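Local coordinates for protein Serpin48 (Tenebrio molitor, PDB 3OZQ) that specifically inhibits the protease SPE of insect innate immunity, as a serpin that probably acts on serine endopeptidases, at residues Asp125-Asn137 / Asn150-Val164. Residues are numbered along the deposited sequence; the frame is centred on the assembly and turned at random.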
ATOM      1  N   ASP A 125      16.053 -21.856  -6.522  1.00 45.96           N
ATOM      2  CA  ASP A 125      15.643 -23.230  -6.284  1.00 48.57           C
ATOM      3  C   ASP A 125      14.712 -23.314  -5.087  1.00 45.68           C
ATOM      4  O   ASP A 125      15.149 -23.161  -3.948  1.00 46.38           O
ATOM      5  CB  ASP A 125      16.858 -24.122  -6.035  1.00 51.12           C
ATOM      6  CG  ASP A 125      16.497 -25.602  -6.014  1.00 55.79           C
ATOM      7  OD1 ASP A 125      15.287 -25.920  -5.990  1.00 50.71           O
ATOM      8  OD2 ASP A 125      17.419 -26.446  -6.021  1.00 58.57           O
ATOM      9  N   PHE A 126      13.433 -23.574  -5.341  1.00 45.61           N
ATOM     10  CA  PHE A 126      12.461 -23.691  -4.254  1.00 45.01           C
ATOM     11  C   PHE A 126      12.505 -25.072  -3.579  1.00 50.32           C
ATOM     12  O   PHE A 126      11.828 -25.298  -2.575  1.00 50.48           O
ATOM     13  CB  PHE A 126      11.038 -23.389  -4.744  1.00 41.57           C
ATOM     14  CG  PHE A 126      10.857 -21.994  -5.324  1.00 42.29           C
ATOM     15  CD1 PHE A 126      10.762 -20.883  -4.502  1.00 43.19           C
ATOM     16  CD2 PHE A 126      10.750 -21.813  -6.689  1.00 41.99           C
ATOM     17  CE1 PHE A 126      10.584 -19.608  -5.038  1.00 45.42           C
ATOM     18  CE2 PHE A 126      10.567 -20.543  -7.231  1.00 41.17           C
ATOM     19  CZ  PHE A 126      10.482 -19.451  -6.415  1.00 37.04           C
ATOM     20  N   SER A 127      13.296 -25.992  -4.134  1.00 52.59           N
ATOM     21  CA  SER A 127      13.428 -27.336  -3.564  1.00 58.84           C
ATOM     22  C   SER A 127      13.745 -27.260  -2.082  1.00 56.54           C
ATOM     23  O   SER A 127      12.999 -27.780  -1.247  1.00 61.41           O
ATOM     24  CB  SER A 127      14.536 -28.136  -4.263  1.00 53.19           C
ATOM     25  OG  SER A 127      14.192 -28.447  -5.596  1.00 62.67           O
ATOM     26  N   GLU A 128      14.869 -26.622  -1.768  1.00 54.11           N
ATOM     27  CA  GLU A 128      15.293 -26.433  -0.393  1.00 53.36           C
ATOM     28  C   GLU A 128      14.491 -25.275   0.189  1.00 54.35           C
ATOM     29  O   GLU A 128      14.867 -24.123   0.017  1.00 52.09           O
ATOM     30  CB  GLU A 128      16.785 -26.100  -0.348  1.00 57.10           C
ATOM     31  CG  GLU A 128      17.686 -27.111  -1.042  1.00 59.81           C
ATOM     32  CD  GLU A 128      17.924 -28.355  -0.206  1.00 66.65           C
ATOM     33  OE1 GLU A 128      18.643 -28.247   0.815  1.00 65.79           O
ATOM     34  OE2 GLU A 128      17.392 -29.432  -0.568  1.00 62.63           O
ATOM     35  N   LYS A 129      13.396 -25.586   0.875  1.00 52.71           N
ATOM     36  CA  LYS A 129      12.448 -24.563   1.314  1.00 49.46           C
ATOM     37  C   LYS A 129      13.124 -23.425   2.057  1.00 50.50           C
ATOM     38  O   LYS A 129      12.970 -22.258   1.686  1.00 48.65           O
ATOM     39  CB  LYS A 129      11.343 -25.168   2.184  1.00 49.03           C
ATOM     40  CG  LYS A 129      10.392 -26.136   1.464  1.00 50.14           C
ATOM     41  CD  LYS A 129       9.305 -26.630   2.433  1.00 58.53           C
ATOM     42  CE  LYS A 129       8.159 -27.361   1.735  1.00 62.76           C
ATOM     43  NZ  LYS A 129       8.412 -28.813   1.477  1.00 64.66           N
ATOM     44  N   ASN A 130      13.878 -23.762   3.100  1.00 46.02           N
ATOM     45  CA  ASN A 130      14.419 -22.756   4.010  1.00 48.69           C
ATOM     46  C   ASN A 130      15.522 -21.875   3.429  1.00 49.51           C
ATOM     47  O   ASN A 130      15.630 -20.696   3.773  1.00 49.07           O
ATOM     48  CB  ASN A 130      14.868 -23.406   5.320  1.00 52.10           C
ATOM     49  CG  ASN A 130      13.714 -24.021   6.073  1.00 53.28           C
ATOM     50  OD1 ASN A 130      13.387 -25.189   5.878  1.00 63.26           O
ATOM     51  ND2 ASN A 130      13.069 -23.232   6.918  1.00 51.21           N
ATOM     52  N   ASP A 131      16.347 -22.452   2.566  1.00 46.49           N
ATOM     53  CA  ASP A 131      17.365 -21.681   1.870  1.00 49.23           C
ATOM     54  C   ASP A 131      16.706 -20.686   0.918  1.00 44.58           C
ATOM     55  O   ASP A 131      17.190 -19.567   0.740  1.00 41.04           O
ATOM     56  CB  ASP A 131      18.287 -22.613   1.082  1.00 47.73           C
ATOM     57  CG  ASP A 131      19.081 -23.549   1.984  1.00 56.25           C
ATOM     58  OD1 ASP A 131      18.618 -23.825   3.115  1.00 57.59           O
ATOM     59  OD2 ASP A 131      20.166 -24.003   1.561  1.00 58.19           O
ATOM     60  N   ALA A 132      15.612 -21.109   0.296  1.00 41.05           N
ATOM     61  CA  ALA A 132      14.930 -20.261  -0.677  1.00 43.12           C
ATOM     62  C   ALA A 132      14.326 -19.072   0.057  1.00 39.55           C
ATOM     63  O   ALA A 132      14.650 -17.922  -0.243  1.00 41.25           O
ATOM     64  CB  ALA A 132      13.873 -21.049  -1.441  1.00 41.68           C
ATOM     65  N   ALA A 133      13.498 -19.368   1.057  1.00 41.34           N
ATOM     66  CA  ALA A 133      12.962 -18.366   1.974  1.00 40.06           C
ATOM     67  C   ALA A 133      14.025 -17.395   2.490  1.00 44.52           C
ATOM     68  O   ALA A 133      13.866 -16.177   2.389  1.00 38.41           O
ATOM     69  CB  ALA A 133      12.263 -19.040   3.130  1.00 43.14           C
ATOM     70  N   LYS A 134      15.109 -17.926   3.046  1.00 42.85           N
ATOM     71  CA  LYS A 134      16.178 -17.069   3.559  1.00 43.19           C
ATOM     72  C   LYS A 134      16.760 -16.155   2.474  1.00 36.10           C
ATOM     73  O   LYS A 134      17.020 -14.979   2.700  1.00 42.30           O
ATOM     74  CB  LYS A 134      17.294 -17.909   4.197  1.00 46.61           C
ATOM     75  CG  LYS A 134      18.345 -17.054   4.881  1.00 53.21           C
ATOM     76  CD  LYS A 134      19.328 -17.872   5.701  1.00 57.96           C
ATOM     77  CE  LYS A 134      20.148 -16.966   6.622  1.00 52.92           C
ATOM     78  NZ  LYS A 134      19.339 -16.415   7.755  1.00 59.94           N
ATOM     79  N   LEU A 135      16.953 -16.712   1.292  1.00 37.23           N
ATOM     80  CA  LEU A 135      17.550 -15.995   0.173  1.00 44.32           C
ATOM     81  C   LEU A 135      16.671 -14.804  -0.197  1.00 42.16           C
ATOM     82  O   LEU A 135      17.153 -13.676  -0.312  1.00 41.43           O
ATOM     83  CB  LEU A 135      17.701 -16.949  -1.019  1.00 40.19           C
ATOM     84  CG  LEU A 135      18.423 -16.593  -2.325  1.00 47.09           C
ATOM     85  CD1 LEU A 135      17.459 -16.015  -3.357  1.00 45.38           C
ATOM     86  CD2 LEU A 135      19.608 -15.667  -2.079  1.00 49.66           C
ATOM     87  N   MET A 136      15.383 -15.070  -0.378  1.00 40.64           N
ATOM     88  CA  MET A 136      14.427 -14.029  -0.737  1.00 41.15           C
ATOM     89  C   MET A 136      14.338 -12.985   0.371  1.00 42.47           C
ATOM     90  O   MET A 136      14.398 -11.794   0.104  1.00 39.97           O
ATOM     91  CB  MET A 136      13.056 -14.639  -1.030  1.00 39.10           C
ATOM     92  CG  MET A 136      13.063 -15.549  -2.241  1.00 39.92           C
ATOM     93  SD  MET A 136      11.518 -16.433  -2.517  1.00 46.87           S
ATOM     94  CE  MET A 136      10.437 -15.104  -2.957  1.00 51.94           C
ATOM     95  N   ASN A 137      14.234 -13.436   1.618  1.00 39.31           N
ATOM     96  CA  ASN A 137      14.153 -12.514   2.750  1.00 42.82           C
ATOM     97  C   ASN A 137      15.399 -11.666   2.936  1.00 41.29           C
ATOM     98  O   ASN A 137      15.314 -10.521   3.368  1.00 38.68           O
ATOM     99  CB  ASN A 137      13.847 -13.269   4.047  1.00 39.99           C
ATOM    100  CG  ASN A 137      12.472 -13.896   4.032  1.00 42.52           C
ATOM    101  OD1 ASN A 137      11.626 -13.534   3.209  1.00 42.63           O
ATOM    102  ND2 ASN A 137      12.237 -14.839   4.938  1.00 37.16           N
ATOM    103  N   ASN A 150      11.826 -11.255   7.293  1.00 39.45           N
ATOM    104  CA  ASN A 150      11.014 -12.453   7.276  1.00 38.87           C
ATOM    105  C   ASN A 150       9.740 -12.302   6.475  1.00 38.12           C
ATOM    106  O   ASN A 150       8.669 -12.714   6.915  1.00 41.26           O
ATOM    107  CB  ASN A 150      10.687 -12.863   8.713  1.00 39.22           C
ATOM    108  CG  ASN A 150      11.914 -13.297   9.468  1.00 46.53           C
ATOM    109  OD1 ASN A 150      12.410 -14.401   9.259  1.00 51.39           O
ATOM    110  ND2 ASN A 150      12.433 -12.424  10.326  1.00 43.46           N
ATOM    111  N   LEU A 151       9.851 -11.706   5.298  1.00 32.68           N
ATOM    112  CA  LEU A 151       8.687 -11.547   4.445  1.00 38.82           C
ATOM    113  C   LEU A 151       8.106 -12.903   4.063  1.00 36.13           C
ATOM    114  O   LEU A 151       6.909 -13.133   4.220  1.00 38.18           O
ATOM    115  CB  LEU A 151       9.029 -10.734   3.193  1.00 37.63           C
ATOM    116  CG  LEU A 151       7.825 -10.342   2.329  1.00 35.23           C
ATOM    117  CD1 LEU A 151       8.081  -9.031   1.582  1.00 33.33           C
ATOM    118  CD2 LEU A 151       7.460 -11.466   1.371  1.00 31.52           C
ATOM    119  N   VAL A 152       8.963 -13.787   3.558  1.00 35.95           N
ATOM    120  CA  VAL A 152       8.551 -15.117   3.090  1.00 34.20           C
ATOM    121  C   VAL A 152       8.604 -16.096   4.256  1.00 43.55           C
ATOM    122  O   VAL A 152       9.639 -16.249   4.914  1.00 39.02           O
ATOM    123  CB  VAL A 152       9.467 -15.640   1.959  1.00 41.95           C
ATOM    124  CG1 VAL A 152       9.098 -17.088   1.571  1.00 38.11           C
ATOM    125  CG2 VAL A 152       9.405 -14.719   0.730  1.00 39.96           C
ATOM    126  N   ASP A 153       7.471 -16.727   4.526  1.00 43.93           N
ATOM    127  CA  ASP A 153       7.404 -17.803   5.498  1.00 40.94           C
ATOM    128  C   ASP A 153       7.648 -19.096   4.742  1.00 45.43           C
ATOM    129  O   ASP A 153       6.829 -19.490   3.911  1.00 47.46           O
ATOM    130  CB  ASP A 153       6.032 -17.814   6.166  1.00 45.33           C
ATOM    131  CG  ASP A 153       5.812 -19.043   7.040  1.00 49.18           C
ATOM    132  OD1 ASP A 153       4.908 -18.990   7.889  1.00 53.32           O
ATOM    133  OD2 ASP A 153       6.528 -20.058   6.876  1.00 47.42           O
ATOM    134  N   PRO A 154       8.777 -19.767   5.028  1.00 47.14           N
ATOM    135  CA  PRO A 154       9.201 -20.915   4.225  1.00 40.97           C
ATOM    136  C   PRO A 154       8.100 -21.961   4.074  1.00 43.54           C
ATOM    137  O   PRO A 154       8.095 -22.722   3.112  1.00 42.43           O
ATOM    138  CB  PRO A 154      10.394 -21.470   5.007  1.00 45.50           C
ATOM    139  CG  PRO A 154      10.227 -20.971   6.375  1.00 45.81           C
ATOM    140  CD  PRO A 154       9.618 -19.605   6.226  1.00 45.48           C
ATOM    141  N   GLU A 155       7.157 -21.976   5.003  1.00 45.37           N
ATOM    142  CA  GLU A 155       6.060 -22.929   4.938  1.00 48.32           C
ATOM    143  C   GLU A 155       5.176 -22.768   3.697  1.00 49.36           C
ATOM    144  O   GLU A 155       4.484 -23.709   3.304  1.00 50.30           O
ATOM    145  CB  GLU A 155       5.216 -22.854   6.214  1.00 52.35           C
ATOM    146  CG  GLU A 155       5.959 -23.323   7.463  1.00 58.38           C
ATOM    147  CD  GLU A 155       6.290 -24.809   7.436  1.00 61.84           C
ATOM    148  OE1 GLU A 155       5.478 -25.601   7.959  1.00 67.26           O
ATOM    149  OE2 GLU A 155       7.359 -25.185   6.900  1.00 63.41           O
ATOM    150  N   ILE A 156       5.194 -21.588   3.080  1.00 48.93           N
ATOM    151  CA  ILE A 156       4.366 -21.348   1.898  1.00 48.04           C
ATOM    152  C   ILE A 156       4.965 -21.994   0.662  1.00 46.16           C
ATOM    153  O   ILE A 156       4.291 -22.162  -0.357  1.00 51.07           O
ATOM    154  CB  ILE A 156       4.161 -19.840   1.620  1.00 46.15           C
ATOM    155  CG1 ILE A 156       5.464 -19.202   1.129  1.00 43.64           C
ATOM    156  CG2 ILE A 156       3.630 -19.150   2.840  1.00 45.99           C
ATOM    157  CD1 ILE A 156       5.272 -17.923   0.344  1.00 41.70           C
ATOM    158  N   LEU A 157       6.240 -22.356   0.752  1.00 44.55           N
ATOM    159  CA  LEU A 157       6.947 -22.967  -0.369  1.00 44.18           C
ATOM    160  C   LEU A 157       6.712 -24.471  -0.419  1.00 47.50           C
ATOM    161  O   LEU A 157       6.621 -25.124   0.618  1.00 48.51           O
ATOM    162  CB  LEU A 157       8.445 -22.697  -0.247  1.00 41.34           C
ATOM    163  CG  LEU A 157       8.817 -21.228  -0.050  1.00 43.07           C
ATOM    164  CD1 LEU A 157      10.325 -21.085  -0.010  1.00 37.33           C
ATOM    165  CD2 LEU A 157       8.212 -20.396  -1.180  1.00 40.59           C
ATOM    166  N   ASN A 158       6.631 -25.020  -1.627  1.00 47.83           N
ATOM    167  CA  ASN A 158       6.471 -26.460  -1.793  1.00 49.05           C
ATOM    168  C   ASN A 158       6.985 -26.963  -3.126  1.00 52.27           C
ATOM    169  O   ASN A 158       7.468 -26.185  -3.956  1.00 52.48           O
ATOM    170  CB  ASN A 158       5.011 -26.863  -1.585  1.00 51.76           C
ATOM    171  CG  ASN A 158       4.087 -26.207  -2.576  1.00 47.95           C
ATOM    172  OD1 ASN A 158       4.394 -26.118  -3.765  1.00 43.66           O
ATOM    173  ND2 ASN A 158       2.949 -25.739  -2.094  1.00 48.27           N
ATOM    174  N   ASN A 159       6.886 -28.273  -3.330  1.00 53.70           N
ATOM    175  CA  ASN A 159       7.376 -28.886  -4.554  1.00 53.30           C
ATOM    176  C   ASN A 159       6.774 -28.253  -5.806  1.00 49.70           C
ATOM    177  O   ASN A 159       7.379 -28.295  -6.874  1.00 53.66           O
ATOM    178  CB  ASN A 159       7.196 -30.420  -4.546  1.00 54.67           C
ATOM    179  CG  ASN A 159       5.860 -30.864  -3.957  1.00 49.83           C
ATOM    180  OD1 ASN A 159       4.979 -31.334  -4.677  1.00 51.82           O
ATOM    181  ND2 ASN A 159       5.722 -30.753  -2.641  1.00 51.61           N
ATOM    182  N   LEU A 160       5.597 -27.645  -5.667  1.00 47.00           N
ATOM    183  CA  LEU A 160       4.962 -26.980  -6.805  1.00 44.24           C
ATOM    184  C   LEU A 160       5.202 -25.464  -6.917  1.00 41.50           C
ATOM    185  O   LEU A 160       4.625 -24.818  -7.783  1.00 40.73           O
ATOM    186  CB  LEU A 160       3.460 -27.251  -6.814  1.00 46.35           C
ATOM    187  CG  LEU A 160       2.997 -28.544  -7.482  1.00 47.77           C
ATOM    188  CD1 LEU A 160       1.483 -28.513  -7.594  1.00 46.38           C
ATOM    189  CD2 LEU A 160       3.641 -28.713  -8.846  1.00 48.23           C
ATOM    190  N   THR A 161       6.037 -24.890  -6.061  1.00 42.75           N
ATOM    191  CA  THR A 161       6.279 -23.454  -6.154  1.00 42.38           C
ATOM    192  C   THR A 161       6.971 -23.169  -7.480  1.00 41.89           C
ATOM    193  O   THR A 161       8.023 -23.747  -7.766  1.00 39.88           O
ATOM    194  CB  THR A 161       7.107 -22.910  -4.970  1.00 41.21           C
ATOM    195  OG1 THR A 161       6.441 -23.220  -3.746  1.00 40.52           O
ATOM    196  CG2 THR A 161       7.253 -21.386  -5.074  1.00 35.51           C
ATOM    197  N   ARG A 162       6.352 -22.306  -8.291  1.00 35.68           N
ATOM    198  CA  ARG A 162       6.813 -21.998  -9.651  1.00 33.30           C
ATOM    199  C   ARG A 162       7.181 -20.526  -9.844  1.00 35.35           C
ATOM    200  O   ARG A 162       8.260 -20.214 -10.330  1.00 34.19           O
ATOM    201  CB  ARG A 162       5.752 -22.404 -10.681  1.00 35.28           C
ATOM    202  CG  ARG A 162       5.908 -23.860 -11.189  1.00 36.94           C
ATOM    203  CD  ARG A 162       4.562 -24.501 -11.555  1.00 39.03           C
ATOM    204  NE  ARG A 162       3.643 -24.586 -10.407  1.00 41.19           N
ATOM    205  CZ  ARG A 162       2.374 -24.978 -10.496  1.00 39.43           C
ATOM    206  NH1 ARG A 162       1.870 -25.327 -11.670  1.00 47.61           N
ATOM    207  NH2 ARG A 162       1.608 -25.029  -9.421  1.00 39.95           N
ATOM    208  N   VAL A 163       6.270 -19.626  -9.482  1.00 35.52           N
ATOM    209  CA  VAL A 163       6.590 -18.193  -9.461  1.00 36.37           C
ATOM    210  C   VAL A 163       6.094 -17.525  -8.190  1.00 34.34           C
ATOM    211  O   VAL A 163       4.923 -17.683  -7.799  1.00 34.23           O
ATOM    212  CB  VAL A 163       5.994 -17.434 -10.663  1.00 35.35           C
ATOM    213  CG1 VAL A 163       6.266 -15.926 -10.531  1.00 33.65           C
ATOM    214  CG2 VAL A 163       6.559 -17.974 -11.971  1.00 38.11           C
ATOM    215  N   VAL A 164       6.983 -16.768  -7.551  1.00 32.29           N
ATOM    216  CA  VAL A 164       6.631 -16.039  -6.352  1.00 34.15           C
ATOM    217  C   VAL A 164       6.861 -14.553  -6.583  1.00 33.54           C
ATOM    218  O   VAL A 164       7.955 -14.149  -6.980  1.00 33.75           O
ATOM    219  CB  VAL A 164       7.467 -16.504  -5.144  1.00 37.09           C
ATOM    220  CG1 VAL A 164       7.162 -15.642  -3.919  1.00 32.69           C
ATOM    221  CG2 VAL A 164       7.191 -17.976  -4.864  1.00 34.06           C
TER
HETATM  222  O   HOH W   1      12.434 -10.006   4.673  1.00 41.26           O
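Asn137 and Val152 form a two-bond pairing where, in this serpin fold, helix 129-143 packs on the loop leading into strand 163-174, a central strand of beta-sheet A. Asn137 OD1 accepts from Val152 N at 2.7 Å, the donor somewhat tilted from the carbonyl plane. Asn137 ND2 gives an almost straight bond (175°) to a lone pair of Val152 O, which lies in the plane of the Asn137 amide. Both backbone polar groups of Val152 are thus met by one side-chain amide, whose flip is fixed; a leucine here would probably leave both without these partners and let the loop drift from the helix. A water bridges Asn137 O and Leu151 N.

Apolar packing continues along the helix. Ala133 CB rests on Pro154 CB (3.6 Å), and Leu157 CD1 reaches Ala132 CB. The Met136 chain, bent at its last torsion (chi3 68°), sets CE against both Val152 CG2 and Val164 CG1, the latter tightly at 3.5 Å; Met136 also touches Tyr98 and Ile166 of neighbouring strands.

Before the helix, Phe126 CE1 meets Val164 CG2, and Thr161 CG2 makes a CH-pi contact, 3.6 Å from the ring centroid and 10° off its normal.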